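Local coordinates for protein HP0721 (Helicobacter pylori, PDB 2XRH), which is a secreted protein of unknown function whose truncated form binds nicotinic acid in a pocket in the crystal, at residues 79-82 and 83-87; 67-70 and 71-74; 52-55 and 56-60. All blocks are in the same frame, centred on the assembly; numbering follows the deposited sequence. Where two conformers were deposited one is given.

Contact 1 (79-82 and 83-87)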
loop_
_atom_site.group_PDB
_atom_site.type_symbol
_atom_site.label_atom_id
_atom_site.label_comp_id
_atom_site.label_asym_id
_atom_site.label_seq_id
_atom_site.Cartn_x
_atom_site.Cartn_y
_atom_site.Cartn_z
ATOM N N ALA A 79 -8.857 -7.726 -0.277
ATOM C CA ALA A 79 -10.218 -8.178 -0.065
ATOM C C ALA A 79 -11.168 -6.967 0.037
ATOM O O ALA A 79 -12.310 -7.004 -0.432
ATOM C CB ALA A 79 -10.337 -9.118 1.166
ATOM N N VAL A 80 -10.706 -5.905 0.690
ATOM C CA VAL A 80 -11.474 -4.689 0.813
ATOM C C VAL A 80 -11.713 -4.120 -0.592
ATOM O O VAL A 80 -12.828 -3.755 -0.930
ATOM C CB VAL A 80 -10.814 -3.650 1.762
ATOM C CG1 VAL A 80 -11.387 -2.280 1.519
ATOM C CG2 VAL A 80 -10.996 -4.079 3.246
ATOM N N LYS A 81 -10.680 -4.050 -1.390
ATOM C CA LYS A 81 -10.785 -3.483 -2.737
ATOM C C LYS A 81 -11.821 -4.254 -3.528
ATOM O O LYS A 81 -12.682 -3.670 -4.165
ATOM C CB LYS A 81 -9.426 -3.538 -3.441
ATOM C CG LYS A 81 -9.408 -3.077 -4.880
ATOM C CD LYS A 81 -7.967 -2.942 -5.482
ATOM C CE LYS A 81 -7.328 -4.260 -5.858
ATOM N NZ LYS A 81 -6.417 -4.141 -7.024
ATOM N N GLU A 82 -11.747 -5.566 -3.463
ATOM C CA GLU A 82 -12.704 -6.420 -4.155
ATOM C C GLU A 82 -14.112 -6.286 -3.648
ATOM O O GLU A 82 -15.051 -6.214 -4.459
ATOM C CB GLU A 82 -12.233 -7.851 -4.085
ATOM C CG GLU A 82 -11.018 -8.110 -4.904
ATOM C CD GLU A 82 -11.217 -7.703 -6.347
ATOM O OE1 GLU A 82 -12.149 -8.302 -6.938
ATOM O OE2 GLU A 82 -10.471 -6.785 -6.868
ATOM N N ALA A 83 -14.287 -6.226 -2.333
ATOM C CA ALA A 83 -15.599 -6.019 -1.766
ATOM C C ALA A 83 -16.182 -4.691 -2.233
ATOM O O ALA A 83 -17.350 -4.608 -2.551
ATOM C CB ALA A 83 -15.579 -6.113 -0.234
ATOM N N LEU A 84 -15.383 -3.632 -2.217
ATOM C CA LEU A 84 -15.871 -2.348 -2.616
ATOM C C LEU A 84 -16.310 -2.384 -4.081
ATOM O O LEU A 84 -17.340 -1.783 -4.423
ATOM C CB LEU A 84 -14.805 -1.276 -2.446
ATOM C CG LEU A 84 -14.589 -0.864 -0.999
ATOM C CD1 LEU A 84 -13.263 0.009 -0.897
ATOM C CD2 LEU A 84 -15.777 -0.159 -0.423
ATOM N N LYS A 85 -15.521 -3.046 -4.921
ATOM C CA LYS A 85 -15.842 -3.204 -6.371
ATOM C C LYS A 85 -17.206 -3.845 -6.512
ATOM O O LYS A 85 -18.092 -3.350 -7.257
ATOM C CB LYS A 85 -14.821 -4.069 -7.098
ATOM C CG LYS A 85 -13.386 -3.600 -7.138
ATOM C CD LYS A 85 -13.213 -2.123 -7.386
ATOM C CE LYS A 85 -11.977 -1.541 -6.638
ATOM N NZ LYS A 85 -12.249 -1.226 -5.209
ATOM N N LYS A 86 -17.402 -4.923 -5.781
ATOM C CA LYS A 86 -18.652 -5.699 -5.894
ATOM C C LYS A 86 -19.840 -4.980 -5.390
ATOM O O LYS A 86 -20.967 -5.260 -5.832
ATOM C CB LYS A 86 -18.590 -6.958 -5.077
ATOM C CG LYS A 86 -17.802 -7.967 -5.723
ATOM C CD LYS A 86 -18.193 -9.339 -5.171
ATOM C CE LYS A 86 -17.261 -10.314 -5.755
ATOM N NZ LYS A 86 -15.900 -10.099 -5.272
ATOM N N GLY A 87 -19.627 -4.077 -4.447
ATOM C CA GLY A 87 -20.684 -3.266 -3.914
ATOM C C GLY A 87 -20.890 -2.029 -4.739
ATOM O O GLY A 87 -21.597 -1.143 -4.315
HETATM O O HOH W 1 -14.771 -7.924 -6.879
#
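K85 doubles back onto K81, the residue one helical turn before it. The backbone N of K85 gives the regular helical bond to K81 O, and its ammonium adds a second, with K85 NZ 2.7 Å from K81 O. The two donors come from opposite faces of the carbonyl plane, and the ammonium arrives from the side of the carbonyl, at a C=O...N angle of 122°. Bends at chi2, chi3 and chi4 (-82° at the last) curl the K85 chain back far enough to do this. The curl also lays methylenes against K81, where K85 CE lies 3.5 Å from K81 CG, tighter than usual for two carbons. A lysine suits this place because its long, flexible chain lets the ammonium add a bond to a carbonyl that the helix already uses.

Water links the next pair. One molecule donates to E82 O and, at 2.6 Å, to E82 OE1, and accepts from K86 NZ at 2.9 Å. The carboxylate and ammonium themselves remain 4.5 Å apart (E82 OE1 to K86 NZ), beyond a salt bridge; the water bridges the two groups, and their charges probably attract each other at longer range.

The apolar contact is V80 with L84, lying side by side and pointing the same way, V80 CG1 3.8 Å from L84 CD1. Both are buried, and V80 also packs on I31 of helix 31-44, while L84 meets M89.

Backbone bonds continue to G87, whose N still reaches A83 O at 3.0 Å as the chain leaves helical angles. The whole is the closing turns of an amphipathic helix, lysines and glutamate outward, with V80 against the nicotinic acid and L84 on the pocket residues T35 and M92.

Contact 2 (67-70 and 71-74)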
loop_
_atom_site.group_PDB
_atom_site.type_symbol
_atom_site.label_atom_id
_atom_site.label_comp_id
_atom_site.label_asym_id
_atom_site.label_seq_id
_atom_site.Cartn_x
_atom_site.Cartn_y
_atom_site.Cartn_z
ATOM N N LYS A 67 1.095 -2.380 13.448
ATOM C CA LYS A 67 1.816 -3.587 13.932
ATOM C C LYS A 67 1.450 -4.826 13.175
ATOM O O LYS A 67 2.012 -5.888 13.451
ATOM C CB LYS A 67 1.536 -3.767 15.430
ATOM C CG LYS A 67 1.955 -2.528 16.239
ATOM C CD LYS A 67 3.267 -1.803 15.789
ATOM C CE LYS A 67 3.691 -0.558 16.656
ATOM N NZ LYS A 67 2.691 0.541 16.564
ATOM N N MET A 68 0.520 -4.729 12.223
ATOM C CA MET A 68 0.200 -5.887 11.389
ATOM C C MET A 68 1.402 -6.161 10.497
ATOM O O MET A 68 2.170 -5.253 10.188
ATOM C CB MET A 68 -1.016 -5.597 10.498
ATOM C CG MET A 68 -2.355 -5.554 11.183
ATOM S SD MET A 68 -3.636 -5.152 10.021
ATOM C CE MET A 68 -3.742 -6.669 9.148
ATOM N N THR A 69 1.527 -7.390 10.053
ATOM C CA THR A 69 2.505 -7.691 8.996
ATOM C C THR A 69 1.977 -7.167 7.664
ATOM O O THR A 69 0.792 -7.073 7.428
ATOM C CB THR A 69 2.795 -9.184 8.875
ATOM O OG1 THR A 69 1.622 -9.892 8.442
ATOM C CG2 THR A 69 3.334 -9.798 10.181
ATOM N N VAL A 70 2.905 -6.846 6.764
ATOM C CA VAL A 70 2.532 -6.477 5.419
ATOM C C VAL A 70 1.700 -7.580 4.758
ATOM O O VAL A 70 0.725 -7.292 4.076
ATOM C CB VAL A 70 3.753 -6.139 4.593
ATOM C CG1 VAL A 70 3.342 -5.814 3.108
ATOM C CG2 VAL A 70 4.457 -4.954 5.232
ATOM N N ALA A 71 2.057 -8.842 4.961
ATOM C CA ALA A 71 1.313 -9.911 4.345
ATOM C C ALA A 71 -0.163 -9.884 4.759
ATOM O O ALA A 71 -1.063 -9.992 3.928
ATOM C CB ALA A 71 1.915 -11.258 4.664
ATOM N N ASP A 72 -0.393 -9.748 6.048
ATOM C CA ASP A 72 -1.755 -9.758 6.555
ATOM C C ASP A 72 -2.474 -8.467 6.115
ATOM O O ASP A 72 -3.654 -8.507 5.788
ATOM C CB ASP A 72 -1.768 -9.869 8.070
ATOM C CG ASP A 72 -1.395 -11.229 8.575
ATOM O OD1 ASP A 72 -1.595 -12.229 7.865
ATOM O OD2 ASP A 72 -0.889 -11.279 9.707
ATOM N N PHE A 73 -1.778 -7.329 6.127
ATOM C CA PHE A 73 -2.411 -6.070 5.732
ATOM C C PHE A 73 -2.798 -6.068 4.256
ATOM O O PHE A 73 -3.919 -5.674 3.889
ATOM C CB PHE A 73 -1.506 -4.893 6.037
ATOM C CG PHE A 73 -2.094 -3.581 5.658
ATOM C CD1 PHE A 73 -3.072 -2.993 6.408
ATOM C CD2 PHE A 73 -1.533 -2.835 4.645
ATOM C CE1 PHE A 73 -3.598 -1.742 6.076
ATOM C CE2 PHE A 73 -2.069 -1.573 4.324
ATOM C CZ PHE A 73 -3.095 -1.052 5.042
ATOM N N GLU A 74 -1.903 -6.541 3.413
ATOM C CA GLU A 74 -2.184 -6.618 1.996
ATOM C C GLU A 74 -3.352 -7.560 1.699
ATOM O O GLU A 74 -4.222 -7.272 0.858
ATOM C CB GLU A 74 -0.961 -7.072 1.224
ATOM C CG GLU A 74 -1.143 -6.991 -0.255
ATOM C CD GLU A 74 0.067 -7.467 -0.960
ATOM O OE1 GLU A 74 0.231 -8.697 -1.019
ATOM O OE2 GLU A 74 0.866 -6.614 -1.410
HETATM O O HOH W 2 -0.411 -9.237 11.298
#
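D72 folds back over T69, and the pair closes the first turn of helix 70-86. From the D72 backbone, CB passes 3.4 Å from T69 OG1, and CG stays close to the same hydroxyl. At the tip the branches part: D72 OD2 lies 3.1 Å from T69 OG1, a weak bond whose proton is not settled, whereas OD1 is turned further from it. D72 OD2 also takes a short bond of 2.6 Å from a water, which in turn accepts from T69 N at 3.0 Å. The carboxylate thus reaches the backbone N of the cap residue through water, where a true capping box would bond it directly.

T69 is the N-cap. Its OG1 sits between backbone N and carbonyl carbon (chi1 65°), which turns it into the helix mouth to accept from D72 N at 3.1 Å with an N-H...O angle of 160°. Threonine suits the site by supplying an acceptor for an amide that has no helical carbonyl before it, and the aspartate's negative charge should interact favourably with the helix dipole here.

M68, just before the cap, reaches along the turn to F73, four residues into the helix, as a hydrophobic staple. A bend at chi3 (74°) swings the methyl toward the F73 backbone, so that M68 CE lies 3.7 Å from F73 N and 4.2 Å from F73 CB, and the sulfur lies at the edge of the phenyl ring, near its plane. An unbranched thioether has the freedom to make this bend.

The loop before V70 joins helix 47-65 to helix 70-86, and this corner faces the second subunit: V70 packs on T65 and F73 on V70 of that subunit, and backbone bonds cross to it from M68, V70 and A71.

Contact 3 (52-55 and 56-60)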
loop_
_atom_site.group_PDB
_atom_site.type_symbol
_atom_site.label_atom_id
_atom_site.label_comp_id
_atom_site.label_asym_id
_atom_site.label_seq_id
_atom_site.Cartn_x
_atom_site.Cartn_y
_atom_site.Cartn_z
ATOM N N ALA A 52 -12.112 16.989 10.460
ATOM C CA ALA A 52 -11.711 16.441 11.774
ATOM C C ALA A 52 -11.970 14.942 11.861
ATOM O O ALA A 52 -11.133 14.164 12.357
ATOM C CB ALA A 52 -12.442 17.149 12.912
ATOM N N PHE A 53 -13.122 14.542 11.377
ATOM C CA PHE A 53 -13.549 13.163 11.432
ATOM C C PHE A 53 -12.657 12.321 10.516
ATOM O O PHE A 53 -12.193 11.225 10.882
ATOM C CB PHE A 53 -15.030 13.055 11.050
ATOM C CG PHE A 53 -15.603 11.671 11.170
ATOM C CD1 PHE A 53 -15.610 11.019 12.401
ATOM C CD2 PHE A 53 -16.146 11.034 10.062
ATOM C CE1 PHE A 53 -16.150 9.757 12.517
ATOM C CE2 PHE A 53 -16.714 9.767 10.192
ATOM C CZ PHE A 53 -16.707 9.143 11.427
ATOM N N HIS A 54 -12.397 12.827 9.332
ATOM C CA HIS A 54 -11.522 12.144 8.372
ATOM C C HIS A 54 -10.136 11.967 8.953
ATOM O O HIS A 54 -9.534 10.907 8.803
ATOM C CB HIS A 54 -11.467 12.922 7.067
ATOM C CG HIS A 54 -11.249 12.066 5.873
ATOM N ND1 HIS A 54 -11.731 12.396 4.626
ATOM C CD2 HIS A 54 -10.652 10.855 5.743
ATOM C CE1 HIS A 54 -11.394 11.448 3.766
ATOM N NE2 HIS A 54 -10.741 10.501 4.417
ATOM N N LYS A 55 -9.623 12.988 9.655
ATOM C CA LYS A 55 -8.333 12.868 10.319
ATOM C C LYS A 55 -8.342 11.754 11.349
ATOM O O LYS A 55 -7.370 10.974 11.453
ATOM C CB LYS A 55 -7.936 14.199 10.971
ATOM C CG LYS A 55 -6.549 14.247 11.618
ATOM C CD LYS A 55 -6.351 15.646 12.249
ATOM C CE LYS A 55 -4.963 15.916 12.802
ATOM N NZ LYS A 55 -4.993 17.119 13.673
ATOM N N GLN A 56 -9.400 11.668 12.118
ATOM C CA GLN A 56 -9.540 10.591 13.097
ATOM C C GLN A 56 -9.575 9.230 12.439
ATOM O O GLN A 56 -8.932 8.278 12.904
ATOM C CB GLN A 56 -10.775 10.783 13.971
ATOM C CG GLN A 56 -10.710 12.000 14.839
ATOM C CD GLN A 56 -9.484 11.956 15.722
ATOM O OE1 GLN A 56 -9.322 11.016 16.491
ATOM N NE2 GLN A 56 -8.580 12.941 15.573
ATOM N N LEU A 57 -10.258 9.139 11.310
ATOM C CA LEU A 57 -10.335 7.855 10.596
ATOM C C LEU A 57 -8.923 7.452 10.172
ATOM O O LEU A 57 -8.509 6.282 10.338
ATOM C CB LEU A 57 -11.236 7.934 9.367
ATOM C CG LEU A 57 -12.729 7.965 9.561
ATOM C CD1 LEU A 57 -13.368 8.310 8.216
ATOM C CD2 LEU A 57 -13.215 6.658 10.087
ATOM N N HIS A 58 -8.165 8.413 9.643
ATOM C CA HIS A 58 -6.794 8.119 9.236
ATOM C C HIS A 58 -5.920 7.723 10.435
ATOM O O HIS A 58 -5.135 6.771 10.366
ATOM C CB HIS A 58 -6.166 9.335 8.531
ATOM C CG HIS A 58 -6.705 9.617 7.143
ATOM N ND1 HIS A 58 -7.026 8.628 6.237
ATOM C CD2 HIS A 58 -6.980 10.794 6.515
ATOM C CE1 HIS A 58 -7.481 9.167 5.118
ATOM N NE2 HIS A 58 -7.460 10.486 5.256
ATOM N N GLU A 59 -6.027 8.480 11.527
ATOM C CA GLU A 59 -5.230 8.201 12.723
ATOM C C GLU A 59 -5.529 6.839 13.288
ATOM O O GLU A 59 -4.623 6.092 13.646
ATOM C CB GLU A 59 -5.406 9.281 13.770
ATOM C CG GLU A 59 -4.826 10.584 13.268
ATOM C CD GLU A 59 -4.854 11.689 14.288
ATOM O OE1 GLU A 59 -5.486 11.513 15.345
ATOM O OE2 GLU A 59 -4.230 12.740 14.025
ATOM N N TYR A 60 -6.799 6.493 13.390
ATOM C CA TYR A 60 -7.156 5.174 13.901
ATOM C C TYR A 60 -6.766 4.047 12.933
ATOM O O TYR A 60 -6.295 3.002 13.383
ATOM C CB TYR A 60 -8.653 5.094 14.295
ATOM C CG TYR A 60 -8.893 5.722 15.632
ATOM C CD1 TYR A 60 -8.433 5.135 16.787
ATOM C CD2 TYR A 60 -9.469 6.970 15.725
ATOM C CE1 TYR A 60 -8.588 5.742 17.988
ATOM C CE2 TYR A 60 -9.658 7.585 16.922
ATOM C CZ TYR A 60 -9.197 6.974 18.056
ATOM O OH TYR A 60 -9.302 7.555 19.275
HETATM O O HOH W 3 -9.388 15.276 14.208
#
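Four successive helical bonds tie the segments together, from Q56 N to A52 O at 3.0 Å through to E59 N to K55 O at 2.8 Å, an unbroken run of alpha-helix.

H54 and H58, one turn apart, bring their imidazoles together. The planes are near parallel, at 28°, but slid apart so that the rings barely overlap. H54 CD2 comes over one face of the H58 ring, 3.2 Å from H58 NE2. The ND1 atoms have polar partners outside the segments: H54 ND1 bonds R50, and H58 ND1 bonds the carbonyl of L98, a residue of the nicotinic acid pocket. Histidine suits both places, since it can offer a flat surface to its neighbour while a nitrogen serves a second partner.

K55 runs fully extended past E59, with K55 CE 3.5 Å from E59 OE2. The K55 NZ to E59 OE2 distance of 4.5 Å is too long for a salt bridge, leaving a looser attraction of charges. In Q56, chi1 (-65°) sets CG 3.3 Å from A52 O, and the bend at chi2 (-57°) brings the amide round, where a water accepts from Q56 NE2 and donates to A52 O.

On the buried face L57 CG lies over one face of the F53 ring, and L57 CD1 is 4.2 Å from F53 CE2. These two bulky apolar groups seat helix 47-65 against its neighbours: F53 meets L38 and M42 of helix 31-44 and D16 and A20 of helix 16-21, while L57 packs on Y34 and M42.

Overall arrangement
Along the chain the order is contact 3, contact 2, contact 1. Contact 3 belongs to helix 47-65; contact 2 turns out of the loop that follows it into helix 70-86, whose last turns form contact 1. The centres of contacts 1 and 2 are about 18 Å apart, those of 2 and 3 about 20 Å, and those of 1 and 3 about 22 Å, the last pair on opposite sides of the chain's centre; none touches another. Helix 31-44 meets both contact 1 and contact 3. All belong to the DUF1104 part of the protein: contact 1 adjoins the bound nicotinic acid, contact 2 faces the second subunit, and contact 3 packs against helices 16-21 and 31-44.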